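Local coordinates for PilY2 protein (Pseudomonas aeruginosa, PDB 3TDQ) that probably takes part in the assembly of type 4 fimbriae and belongs to a family of the OB clan, at residues Y30-P33 against N34-R38. Residues are numbered along the deposited sequence; the frame is centred on the assembly and turned at random.
Sequences YRLP and NSTVR
P33 and T36 are the first and last residues of a type I beta turn, which links strand 28-31 of the five-stranded antiparallel sheet to the short strand 37-38. N34 and S35, the two inner residues, both have backbone angles in the right-handed helical region, as a type I turn requires.

Its hydrogen bond runs from T36 N to P33 O at 3.1 Å and is nearly straight at hydrogen (165°), although the donor stands well above the carbonyl plane instead of lying on a lone pair. One water donates to P33 O and to T36 O, 2.7 Å from each, so P33 O accepts two bonds and both turn ends share a bridge.

Side-chain contacts are of van der Waals kind. The proline ring presents its CG to S35 OG at 3.6 Å, while its CD lies 3.7 Å from T36 OG1. That hydroxyl is hydrogen-bonded to I66 O, tying the turn to strand 65-71. N21 ND2 donates both to N34 OD1, inside the turn, and to L32 O, just before it, so the loop is also held by the side chain of N21.

The buried pair L32 and T36 meets by methyl groups, the side chains crossing at about a right angle. With CG2 anti to its own backbone N, T36 sets this methyl 3.8 Å from L32 CD1, and T36 CB stands equally near that same carbon.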
ATOM      1  N   TYR A  30       7.984  -4.969 -15.392  1.00 25.55           N
ATOM      2  CA  TYR A  30       8.047  -5.802 -14.223  1.00 24.78           C
ATOM      3  C   TYR A  30       7.122  -6.970 -14.371  1.00 29.06           C
ATOM      4  O   TYR A  30       6.074  -6.839 -15.011  1.00 28.32           O
ATOM      5  CB  TYR A  30       7.587  -5.001 -12.969  1.00 25.24           C
ATOM      6  CG  TYR A  30       8.412  -3.771 -12.686  1.00 25.45           C
ATOM      7  CD1 TYR A  30       8.109  -2.551 -13.294  1.00 25.55           C
ATOM      8  CD2 TYR A  30       9.522  -3.830 -11.841  1.00 26.17           C
ATOM      9  CE1 TYR A  30       8.890  -1.419 -13.076  1.00 27.16           C
ATOM     10  CE2 TYR A  30      10.302  -2.695 -11.603  1.00 27.84           C
ATOM     11  CZ  TYR A  30       9.975  -1.490 -12.221  1.00 33.70           C
ATOM     12  OH  TYR A  30      10.718  -0.354 -12.028  1.00 36.72           O
ATOM     13  N   ARG A  31       7.469  -8.091 -13.735  1.00 24.75           N
ATOM     14  CA  ARG A  31       6.585  -9.245 -13.699  0.50 25.03           C
ATOM     15  C   ARG A  31       5.579  -8.986 -12.593  1.00 28.94           C
ATOM     16  O   ARG A  31       5.973  -8.585 -11.497  1.00 27.79           O
ATOM     17  CB  ARG A  31       7.368 -10.555 -13.450  0.50 26.32           C
ATOM     18  CG  ARG A  31       6.501 -11.828 -13.457  0.50 30.51           C
ATOM     19  CD  ARG A  31       6.160 -12.306 -14.870  0.50 37.21           C
ATOM     20  NE  ARG A  31       7.368 -12.551 -15.658  0.50 40.54           N
ATOM     21  CZ  ARG A  31       7.406 -12.605 -16.980  0.50 49.23           C
ATOM     22  NH1 ARG A  31       6.295 -12.455 -17.690  0.50 39.51           N
ATOM     23  NH2 ARG A  31       8.556 -12.809 -17.606  0.50 33.45           N
ATOM     24  N   LEU A  32       4.290  -9.166 -12.877  1.00 25.77           N
ATOM     25  CA  LEU A  32       3.244  -8.994 -11.878  1.00 24.62           C
ATOM     26  C   LEU A  32       2.450 -10.320 -11.868  1.00 27.49           C
ATOM     27  O   LEU A  32       1.518 -10.495 -12.646  1.00 26.63           O
ATOM     28  CB  LEU A  32       2.387  -7.752 -12.157  1.00 24.36           C
ATOM     29  CG  LEU A  32       1.275  -7.404 -11.157  1.00 26.66           C
ATOM     30  CD1 LEU A  32       1.769  -7.403  -9.708  1.00 25.11           C
ATOM     31  CD2 LEU A  32       0.711  -6.039 -11.476  1.00 24.41           C
ATOM     32  N   PRO A  33       2.911 -11.311 -11.075  1.00 25.75           N
ATOM     33  CA  PRO A  33       2.274 -12.640 -11.102  1.00 25.54           C
ATOM     34  C   PRO A  33       0.911 -12.623 -10.444  1.00 27.26           C
ATOM     35  O   PRO A  33       0.609 -11.708  -9.680  1.00 25.34           O
ATOM     36  CB  PRO A  33       3.272 -13.541 -10.334  1.00 27.54           C
ATOM     37  CG  PRO A  33       3.989 -12.634  -9.435  1.00 31.74           C
ATOM     38  CD  PRO A  33       4.023 -11.266 -10.107  1.00 27.37           C
ATOM     39  N   ASN A  34       0.086 -13.638 -10.741  1.00 23.80           N
ATOM     40  CA  ASN A  34      -1.267 -13.767 -10.153  1.00 24.88           C
ATOM     41  C   ASN A  34      -1.214 -13.915  -8.626  1.00 29.05           C
ATOM     42  O   ASN A  34      -2.186 -13.614  -7.965  1.00 28.81           O
ATOM     43  CB  ASN A  34      -1.984 -14.998 -10.761  1.00 24.27           C
ATOM     44  CG  ASN A  34      -2.261 -14.916 -12.253  1.00 34.72           C
ATOM     45  OD1 ASN A  34      -2.142 -13.840 -12.896  1.00 28.56           O
ATOM     46  ND2 ASN A  34      -2.588 -16.072 -12.842  1.00 26.28           N
ATOM     47  N   SER A  35      -0.061 -14.370  -8.076  1.00 27.20           N
ATOM     48  CA  SER A  35       0.154 -14.560  -6.638  1.00 27.57           C
ATOM     49  C   SER A  35       0.285 -13.216  -5.885  1.00 31.18           C
ATOM     50  O   SER A  35       0.192 -13.228  -4.667  1.00 32.36           O
ATOM     51  CB  SER A  35       1.373 -15.455  -6.396  1.00 29.45           C
ATOM     52  OG  SER A  35       2.546 -14.885  -6.956  1.00 35.18           O
ATOM     53  N   THR A  36       0.448 -12.061  -6.588  1.00 26.84           N
ATOM     54  CA  THR A  36       0.471 -10.732  -5.935  1.00 25.78           C
ATOM     55  C   THR A  36      -0.986 -10.363  -5.829  1.00 29.97           C
ATOM     56  O   THR A  36      -1.614  -9.955  -6.826  1.00 29.45           O
ATOM     57  CB  THR A  36       1.340  -9.750  -6.714  1.00 26.38           C
ATOM     58  OG1 THR A  36       2.643 -10.337  -6.771  1.00 25.01           O
ATOM     59  CG2 THR A  36       1.378  -8.339  -6.071  1.00 24.35           C
ATOM     60  N   VAL A  37      -1.542 -10.560  -4.631  0.50 26.34           N
ATOM     61  CA  VAL A  37      -2.961 -10.424  -4.340  0.50 26.33           C
ATOM     62  C   VAL A  37      -3.202  -9.427  -3.187  0.50 30.11           C
ATOM     63  O   VAL A  37      -2.460  -9.403  -2.209  0.50 28.39           O
ATOM     64  CB  VAL A  37      -3.536 -11.844  -4.021  0.50 30.89           C
ATOM     65  CG1 VAL A  37      -5.014 -11.805  -3.667  0.50 30.75           C
ATOM     66  CG2 VAL A  37      -3.291 -12.835  -5.150  0.50 30.81           C
ATOM     67  N   ARG A  38      -4.257  -8.611  -3.325  1.00 28.08           N
ATOM     68  CA  ARG A  38      -4.682  -7.624  -2.347  1.00 29.72           C
ATOM     69  C   ARG A  38      -6.208  -7.751  -2.243  1.00 35.96           C
ATOM     70  O   ARG A  38      -6.904  -7.731  -3.265  1.00 34.22           O
ATOM     71  CB  ARG A  38      -4.218  -6.212  -2.784  1.00 31.07           C
ATOM     72  CG  ARG A  38      -4.093  -5.172  -1.671  1.00 42.00           C
ATOM     73  CD  ARG A  38      -3.351  -3.902  -2.162  1.00 54.96           C
ATOM     74  NE  ARG A  38      -2.460  -3.350  -1.132  1.00 39.54           N
ATOM     75  CZ  ARG A  38      -1.182  -3.666  -1.013  1.00 50.49           C
ATOM     76  NH1 ARG A  38      -0.597  -4.445  -1.916  1.00 34.22           N
ATOM     77  NH2 ARG A  38      -0.469  -3.191  -0.008  1.00 49.61           N
TER
HETATM   78  O   HOH W   1      -1.387  -9.908  -9.527  1.00 32.52           O